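Local coordinates for chorismate synthase (Campylobacter jejuni, PDB 1SQ1), which probably catalyses, with reduced FMN as cofactor, the elimination of phosphate from 5-enolpyruvylshikimate-3-phosphate that yields chorismate, at residues Ala138-Leu142 and Arg337-Ala341; Phe154-Thr158 and Ser202-Ala206; Lys225-Leu230 and Ile276-Ile280. All blocks are in the same frame, centred on the assembly; numbering follows the deposited sequence.

Contact 1. Residues Ala138-Leu142 and Arg337-Ala341; sequences AAMLL and RLVLA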
loop_
_atom_site.group_PDB
_atom_site.type_symbol
_atom_site.label_atom_id
_atom_site.label_comp_id
_atom_site.label_asym_id
_atom_site.label_seq_id
_atom_site.Cartn_x
_atom_site.Cartn_y
_atom_site.Cartn_z
ATOM N N ALA A 138 19.658 7.123 0.004
ATOM C CA ALA A 138 19.343 6.290 1.147
ATOM C C ALA A 138 20.580 5.940 1.951
ATOM O O ALA A 138 20.491 5.740 3.158
ATOM C CB ALA A 138 18.623 5.025 0.703
ATOM N N ALA A 139 21.737 5.867 1.299
ATOM C CA ALA A 139 22.965 5.536 2.025
ATOM C C ALA A 139 23.291 6.658 3.007
ATOM O O ALA A 139 23.898 6.418 4.049
ATOM C CB ALA A 139 24.120 5.327 1.065
HETATM N N MSE A 140 22.880 7.880 2.675
HETATM C CA MSE A 140 23.117 9.005 3.554
HETATM C C MSE A 140 22.455 8.758 4.902
HETATM O O MSE A 140 23.037 9.047 5.938
HETATM C CB MSE A 140 22.612 10.292 2.902
HETATM C CG MSE A 140 23.483 10.757 1.739
HETATM SE SE MSE A 140 22.658 12.113 0.628
HETATM C CE MSE A 140 23.194 11.461 -1.121
ATOM N N LEU A 141 21.248 8.206 4.906
ATOM C CA LEU A 141 20.570 7.915 6.171
ATOM C C LEU A 141 21.225 6.716 6.850
ATOM O O LEU A 141 21.230 6.620 8.069
ATOM C CB LEU A 141 19.077 7.638 5.935
ATOM C CG LEU A 141 18.124 7.278 7.089
ATOM C CD1 LEU A 141 18.094 5.793 7.315
ATOM C CD2 LEU A 141 18.538 8.008 8.350
ATOM N N LEU A 142 21.785 5.810 6.052
ATOM C CA LEU A 142 22.447 4.618 6.573
ATOM C C LEU A 142 23.775 4.931 7.252
ATOM O O LEU A 142 24.167 4.262 8.212
ATOM C CB LEU A 142 22.679 3.606 5.450
ATOM C CG LEU A 142 21.462 2.811 4.977
ATOM C CD1 LEU A 142 21.885 1.836 3.894
ATOM C CD2 LEU A 142 20.859 2.051 6.154
ATOM N N ARG A 337 20.569 -0.820 -0.475
ATOM C CA ARG A 337 20.618 0.393 0.313
ATOM C C ARG A 337 19.183 0.798 0.613
ATOM O O ARG A 337 18.797 0.880 1.781
ATOM C CB ARG A 337 21.295 1.505 -0.474
ATOM C CG ARG A 337 22.303 2.295 0.313
ATOM C CD ARG A 337 23.718 1.770 0.105
ATOM N NE ARG A 337 24.337 2.272 -1.120
ATOM C CZ ARG A 337 25.658 2.378 -1.275
ATOM N NH1 ARG A 337 26.472 2.022 -0.277
ATOM N NH2 ARG A 337 26.175 2.820 -2.415
ATOM N N LEU A 338 18.401 1.043 -0.443
ATOM C CA LEU A 338 17.002 1.453 -0.301
ATOM C C LEU A 338 16.244 0.575 0.688
ATOM O O LEU A 338 15.575 1.073 1.594
ATOM C CB LEU A 338 16.298 1.424 -1.655
ATOM C CG LEU A 338 16.710 2.505 -2.666
ATOM C CD1 LEU A 338 16.421 1.993 -4.050
ATOM C CD2 LEU A 338 15.971 3.817 -2.426
ATOM N N VAL A 339 16.350 -0.735 0.521
ATOM C CA VAL A 339 15.665 -1.642 1.427
ATOM C C VAL A 339 16.067 -1.379 2.883
ATOM O O VAL A 339 15.217 -1.036 3.706
ATOM C CB VAL A 339 15.966 -3.107 1.082
ATOM C CG1 VAL A 339 15.203 -4.027 2.016
ATOM C CG2 VAL A 339 15.585 -3.382 -0.361
ATOM N N LEU A 340 17.356 -1.532 3.207
ATOM C CA LEU A 340 17.816 -1.313 4.586
ATOM C C LEU A 340 17.380 0.030 5.173
ATOM O O LEU A 340 16.934 0.088 6.321
ATOM C CB LEU A 340 19.337 -1.439 4.687
ATOM C CG LEU A 340 19.859 -2.880 4.684
ATOM C CD1 LEU A 340 21.362 -2.869 4.751
ATOM C CD2 LEU A 340 19.258 -3.667 5.839
ATOM N N ALA A 341 17.499 1.101 4.394
ATOM C CA ALA A 341 17.103 2.413 4.866
ATOM C C ALA A 341 15.601 2.436 5.023
ATOM O O ALA A 341 15.049 3.314 5.683
ATOM C CB ALA A 341 17.534 3.464 3.890
#

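Contact 2. Residues Phe154-Thr158 and Ser202-Ala206; sequences FGVGT and SVGAA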
loop_
_atom_site.group_PDB
_atom_site.type_symbol
_atom_site.label_atom_id
_atom_site.label_comp_id
_atom_site.label_asym_id
_atom_site.label_seq_id
_atom_site.Cartn_x
_atom_site.Cartn_y
_atom_site.Cartn_z
ATOM N N PHE A 154 32.641 -11.217 -8.329
ATOM C CA PHE A 154 33.522 -12.287 -7.897
ATOM C C PHE A 154 33.546 -13.433 -8.875
ATOM O O PHE A 154 34.313 -14.382 -8.713
ATOM C CB PHE A 154 33.137 -12.796 -6.511
ATOM C CG PHE A 154 31.867 -13.601 -6.455
ATOM C CD1 PHE A 154 31.911 -14.994 -6.404
ATOM C CD2 PHE A 154 30.631 -12.972 -6.293
ATOM C CE1 PHE A 154 30.736 -15.751 -6.167
ATOM C CE2 PHE A 154 29.457 -13.717 -6.057
ATOM C CZ PHE A 154 29.512 -15.109 -5.993
ATOM N N GLY A 155 32.717 -13.338 -9.905
ATOM C CA GLY A 155 32.665 -14.380 -10.905
ATOM C C GLY A 155 32.293 -13.817 -12.256
ATOM O O GLY A 155 31.416 -12.956 -12.368
ATOM N N VAL A 156 32.984 -14.283 -13.285
ATOM C CA VAL A 156 32.703 -13.858 -14.645
ATOM C C VAL A 156 32.887 -15.059 -15.561
ATOM O O VAL A 156 33.990 -15.583 -15.701
ATOM C CB VAL A 156 33.640 -12.741 -15.110
ATOM C CG1 VAL A 156 33.412 -12.468 -16.590
ATOM C CG2 VAL A 156 33.403 -11.481 -14.282
ATOM N N GLY A 157 31.798 -15.497 -16.180
ATOM C CA GLY A 157 31.877 -16.644 -17.056
ATOM C C GLY A 157 32.185 -17.879 -16.240
ATOM O O GLY A 157 31.624 -18.075 -15.165
ATOM N N THR A 158 33.084 -18.708 -16.756
ATOM C CA THR A 158 33.487 -19.943 -16.094
ATOM C C THR A 158 34.515 -19.657 -14.980
ATOM O O THR A 158 34.927 -20.559 -14.244
ATOM C CB THR A 158 34.061 -20.948 -17.136
ATOM O OG1 THR A 158 35.171 -20.360 -17.828
ATOM C CG2 THR A 158 32.994 -21.293 -18.162
ATOM N N SER A 202 27.929 -11.864 -25.197
ATOM C CA SER A 202 27.909 -11.369 -23.828
ATOM C C SER A 202 28.242 -12.511 -22.875
ATOM O O SER A 202 28.369 -13.664 -23.302
ATOM C CB SER A 202 26.532 -10.811 -23.497
ATOM O OG SER A 202 25.570 -11.850 -23.511
ATOM N N VAL A 203 28.383 -12.187 -21.590
ATOM C CA VAL A 203 28.700 -13.190 -20.572
ATOM C C VAL A 203 28.109 -12.828 -19.220
ATOM O O VAL A 203 28.073 -11.659 -18.856
ATOM C CB VAL A 203 30.219 -13.353 -20.399
ATOM C CG1 VAL A 203 30.840 -12.012 -20.094
ATOM C CG2 VAL A 203 30.510 -14.345 -19.279
ATOM N N GLY A 204 27.658 -13.839 -18.479
ATOM C CA GLY A 204 27.082 -13.603 -17.163
ATOM C C GLY A 204 28.113 -13.205 -16.120
ATOM O O GLY A 204 29.300 -13.085 -16.434
ATOM N N ALA A 205 27.660 -12.992 -14.883
ATOM C CA ALA A 205 28.540 -12.606 -13.772
ATOM C C ALA A 205 27.887 -12.844 -12.405
ATOM O O ALA A 205 26.665 -12.842 -12.291
ATOM C CB ALA A 205 28.943 -11.143 -13.908
ATOM N N ALA A 206 28.710 -13.059 -11.380
ATOM C CA ALA A 206 28.227 -13.289 -10.018
ATOM C C ALA A 206 28.632 -12.131 -9.089
ATOM O O ALA A 206 29.823 -11.882 -8.870
ATOM C CB ALA A 206 28.779 -14.597 -9.492
#

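Contact 3. Residues Lys225-Leu230 and Ile276-Ile280; sequences KLDSKL and ILGGI. With SO4 (sulfate ion), chain B.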
loop_
_atom_site.group_PDB
_atom_site.type_symbol
_atom_site.label_atom_id
_atom_site.label_comp_id
_atom_site.label_asym_id
_atom_site.label_seq_id
_atom_site.Cartn_x
_atom_site.Cartn_y
_atom_site.Cartn_z
ATOM N N LYS A 225 9.813 -9.389 5.428
ATOM C CA LYS A 225 11.074 -9.813 6.010
ATOM C C LYS A 225 12.249 -9.218 5.238
ATOM O O LYS A 225 12.161 -8.983 4.033
ATOM C CB LYS A 225 11.139 -11.339 5.981
ATOM C CG LYS A 225 9.964 -12.026 6.673
ATOM C CD LYS A 225 10.193 -13.526 6.713
ATOM C CE LYS A 225 9.302 -14.216 7.726
ATOM N NZ LYS A 225 9.600 -15.683 7.790
ATOM N N LEU A 226 13.351 -8.981 5.936
ATOM C CA LEU A 226 14.512 -8.403 5.302
ATOM C C LEU A 226 15.026 -9.241 4.130
ATOM O O LEU A 226 15.464 -8.691 3.119
ATOM C CB LEU A 226 15.622 -8.182 6.324
ATOM C CG LEU A 226 16.832 -7.530 5.651
ATOM C CD1 LEU A 226 16.439 -6.163 5.114
ATOM C CD2 LEU A 226 17.975 -7.432 6.624
ATOM N N ASP A 227 14.990 -10.566 4.240
ATOM C CA ASP A 227 15.462 -11.369 3.109
ATOM C C ASP A 227 14.472 -11.243 1.940
ATOM O O ASP A 227 14.889 -11.068 0.791
ATOM C CB ASP A 227 15.686 -12.837 3.515
ATOM C CG ASP A 227 14.580 -13.377 4.374
ATOM O OD1 ASP A 227 14.700 -14.518 4.863
ATOM O OD2 ASP A 227 13.588 -12.652 4.566
ATOM N N SER A 228 13.170 -11.307 2.229
ATOM C CA SER A 228 12.149 -11.149 1.186
ATOM C C SER A 228 12.410 -9.861 0.408
ATOM O O SER A 228 12.621 -9.889 -0.799
ATOM C CB SER A 228 10.741 -11.057 1.782
ATOM O OG SER A 228 10.263 -12.313 2.223
ATOM N N LYS A 229 12.380 -8.733 1.107
ATOM C CA LYS A 229 12.605 -7.446 0.479
ATOM C C LYS A 229 13.879 -7.459 -0.323
ATOM O O LYS A 229 13.928 -6.935 -1.421
ATOM C CB LYS A 229 12.706 -6.347 1.533
ATOM C CG LYS A 229 11.418 -5.978 2.222
ATOM C CD LYS A 229 11.701 -5.088 3.418
ATOM C CE LYS A 229 10.592 -4.081 3.616
ATOM N NZ LYS A 229 10.685 -2.974 2.613
ATOM N N LEU A 230 14.926 -8.047 0.230
ATOM C CA LEU A 230 16.193 -8.063 -0.473
ATOM C C LEU A 230 16.090 -8.859 -1.750
ATOM O O LEU A 230 16.577 -8.428 -2.794
ATOM C CB LEU A 230 17.276 -8.652 0.414
ATOM C CG LEU A 230 17.721 -7.715 1.528
ATOM C CD1 LEU A 230 18.532 -8.507 2.542
ATOM C CD2 LEU A 230 18.528 -6.553 0.938
ATOM N N ILE A 276 20.659 -12.922 8.688
ATOM C CA ILE A 276 19.206 -12.865 8.797
ATOM C C ILE A 276 18.681 -14.161 9.412
ATOM O O ILE A 276 19.076 -15.247 8.999
ATOM C CB ILE A 276 18.577 -12.702 7.394
ATOM C CG1 ILE A 276 19.074 -11.408 6.742
ATOM C CG2 ILE A 276 17.048 -12.730 7.492
ATOM C CD1 ILE A 276 18.462 -11.129 5.400
ATOM N N LEU A 277 17.798 -14.046 10.398
ATOM C CA LEU A 277 17.223 -15.217 11.054
ATOM C C LEU A 277 15.765 -14.926 11.325
ATOM O O LEU A 277 15.452 -13.987 12.052
ATOM C CB LEU A 277 17.916 -15.495 12.383
ATOM C CG LEU A 277 19.329 -16.066 12.321
ATOM C CD1 LEU A 277 20.079 -15.733 13.614
ATOM C CD2 LEU A 277 19.249 -17.564 12.059
ATOM N N GLY A 278 14.872 -15.721 10.746
ATOM C CA GLY A 278 13.454 -15.488 10.945
ATOM C C GLY A 278 12.954 -14.313 10.126
ATOM O O GLY A 278 11.810 -13.895 10.266
ATOM N N GLY A 279 13.814 -13.767 9.272
ATOM C CA GLY A 279 13.402 -12.644 8.453
ATOM C C GLY A 279 13.815 -11.314 9.024
ATOM O O GLY A 279 13.503 -10.262 8.472
ATOM N N ILE A 280 14.516 -11.354 10.147
ATOM C CA ILE A 280 14.976 -10.124 10.770
ATOM C C ILE A 280 16.486 -10.263 10.916
ATOM O O ILE A 280 16.988 -11.383 11.109
ATOM C CB ILE A 280 14.264 -9.886 12.144
ATOM C CG1 ILE A 280 14.763 -10.862 13.199
ATOM C CG2 ILE A 280 12.761 -10.097 11.987
ATOM C CD1 ILE A 280 15.927 -10.329 14.021
HETATM S S SO4 B . 15.063 -18.554 8.167
HETATM O O1 SO4 B . 14.338 -19.191 9.288
HETATM O O2 SO4 B . 15.257 -17.103 8.431
HETATM O O3 SO4 B . 16.387 -19.188 7.999
HETATM O O4 SO4 B . 14.277 -18.710 6.926
#

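Contact 1. Residues Ala138-Leu142 and Arg337-Ala341
NH2 of Arg-337 forms a salt bridge with OE1 of Glu-42 in helix 36-45, while the stem of the same arginine lies against Ala-139. Ala-139 CB sits 3.6 Å from Arg-337 CG and also covers one face of the guanidinium group. Bends at chi2 (95°) and chi3 (82°) lead the chain past this methyl. Leu-142 reaches the stem from the next turn, its CD1 3.6 Å from Arg-337 CG. Its other branch, CD2, rests on the Ala-341 backbone, 3.9 Å from Ala-341 N, and also meets CB of Leu-340. Between these, two methyls meet directly: Ala-138 CB is 3.7 Å from Ala-341 CB, and it also lies over Leu-338 CA at 4.0 Å. Leu-141 CD1 touches the Ala-341 methyl too, while its side chain packs on Leu-352 of a second subunit. With alanines at the crossing, the axes of segments 138-142 and 337-341 approach to 8.7 Å, with an angle of 48° between them. No hydrogen bond joins the two segments, whose contact therefore rests on apolar fit, with arginine methylenes serving as hydrocarbon and the charge handed to a third helix.

Contact 2. Residues Phe154-Thr158 and Ser202-Ala206
Phe-154 holds CG between its backbone N and carbonyl carbon (chi1 72°), which folds the ring back over Ala-206 at a classic beta bulge between antiparallel strands 148-156 and 205-212. CB of Ala-206 stands over one ring face, offset toward the rim near CE2 and CZ, and makes a CH-pi contact 3.8 Å from the centroid. A single residue of the partner strand, Ala-206, faces both Phe-154 and Gly-155. Its O takes the Phe-154 N-H at 2.9 Å in an almost straight bond (171°), with the donor nearly in line with the carbonyl, and receives a weak second bond from Gly-155 N. In return Ala-206 N donates to Gly-155 O at 2.9 Å, approaching from above the carbonyl plane. Past the bulge a weak bond joins Gly-157 N to Gly-204 O at 3.5 Å. Val-156 turns to helix 186-198, meeting Phe-189 and Ile-193, whereas the Phe-154 ring meets that of Phe-168. Gly-204 lies close to Pro-294, a predicted FMN-binding residue, and has a backbone hydrogen bond to a neighbouring subunit, so the loop leading into strand 205-212 borders both the probable cofactor site and an interface. Gly-157, at a positive phi of 67°, turns the chain away just where CG2 of Val-203 comes within 3.5 Å of its CA.

Contact 3. Residues Lys225-Leu230 and Ile276-Ile280
Leu-226 N donates to Gly-279 O across 2.8 Å, joining the first turn of helix 226-235 to a tight beta hairpin whose type I' turn runs from Leu-277 to Ile-280. The donor is tilted 25° from the carbonyl plane. Lys-225, at the N-cap position, presses its CB onto Gly-279 CA at 3.6 Å; its extended chain then runs past Gly-278 O to where NZ hydrogen-bonds Gly-236 O of a neighbouring subunit. Beside this bond Ile-276 packs against the helix with CD1 foremost. Ile-276 CD1 meets Leu-226 CD2 at 3.9 Å, where the two side chains cross at about a right angle, and it also touches Leu-230 CD1 and the Asp-227 backbone N. Asp-227 crosses Ile-276 obliquely, with its CB 3.8 Å from Ile-276 CD1 and its carboxylate near CG2.

The next shell fixes these groups. Asp-227 OD2 accepts the Ser-228 N-H at 2.7 Å on its anti side, 34° out of the carboxylate plane, a bent bond that ties the carboxylate to its own helix turn. Leu-226 and Leu-230 are backed by helix 325-346 through Cys-343 and Val-336, and Ile-276 by Leu-286 of strand 286-292. In the hairpin, Leu-277 N bonds Ile-280 O, and both turn glycines have positive phi, as a type I' turn requires. The turn also holds a sulfate, probably from the crystallisation liquor, which Ala-239 N of the neighbouring subunit shares: Gly-278 N donates to its O2 at 2.7 Å.

How the contacts relate
Contacts 1 and 3 adjoin through helix 325-346, which supplies a segment to contact 1 and packs on helix 226-235 of contact 3: Val-339 packs on Lys-229, and Leu-340 on Leu-226, so helix 226-235 meets both the hairpin and helix 325-346. Contact 2 stands apart, its centre about 28 Å from that of contact 1 and about 27 Å from that of contact 3, with no touch to either. All three are largely buried. Contact 1, nearest the chain centre, has no hydrogen bond across it; contact 2 is dominated by backbone bonds and an aromatic face; contact 3 mixes one backbone bond with an apolar cluster and is exposed only at Gly-278 among its touching residues. Contacts 2 and 3 both reach the same neighbouring subunit.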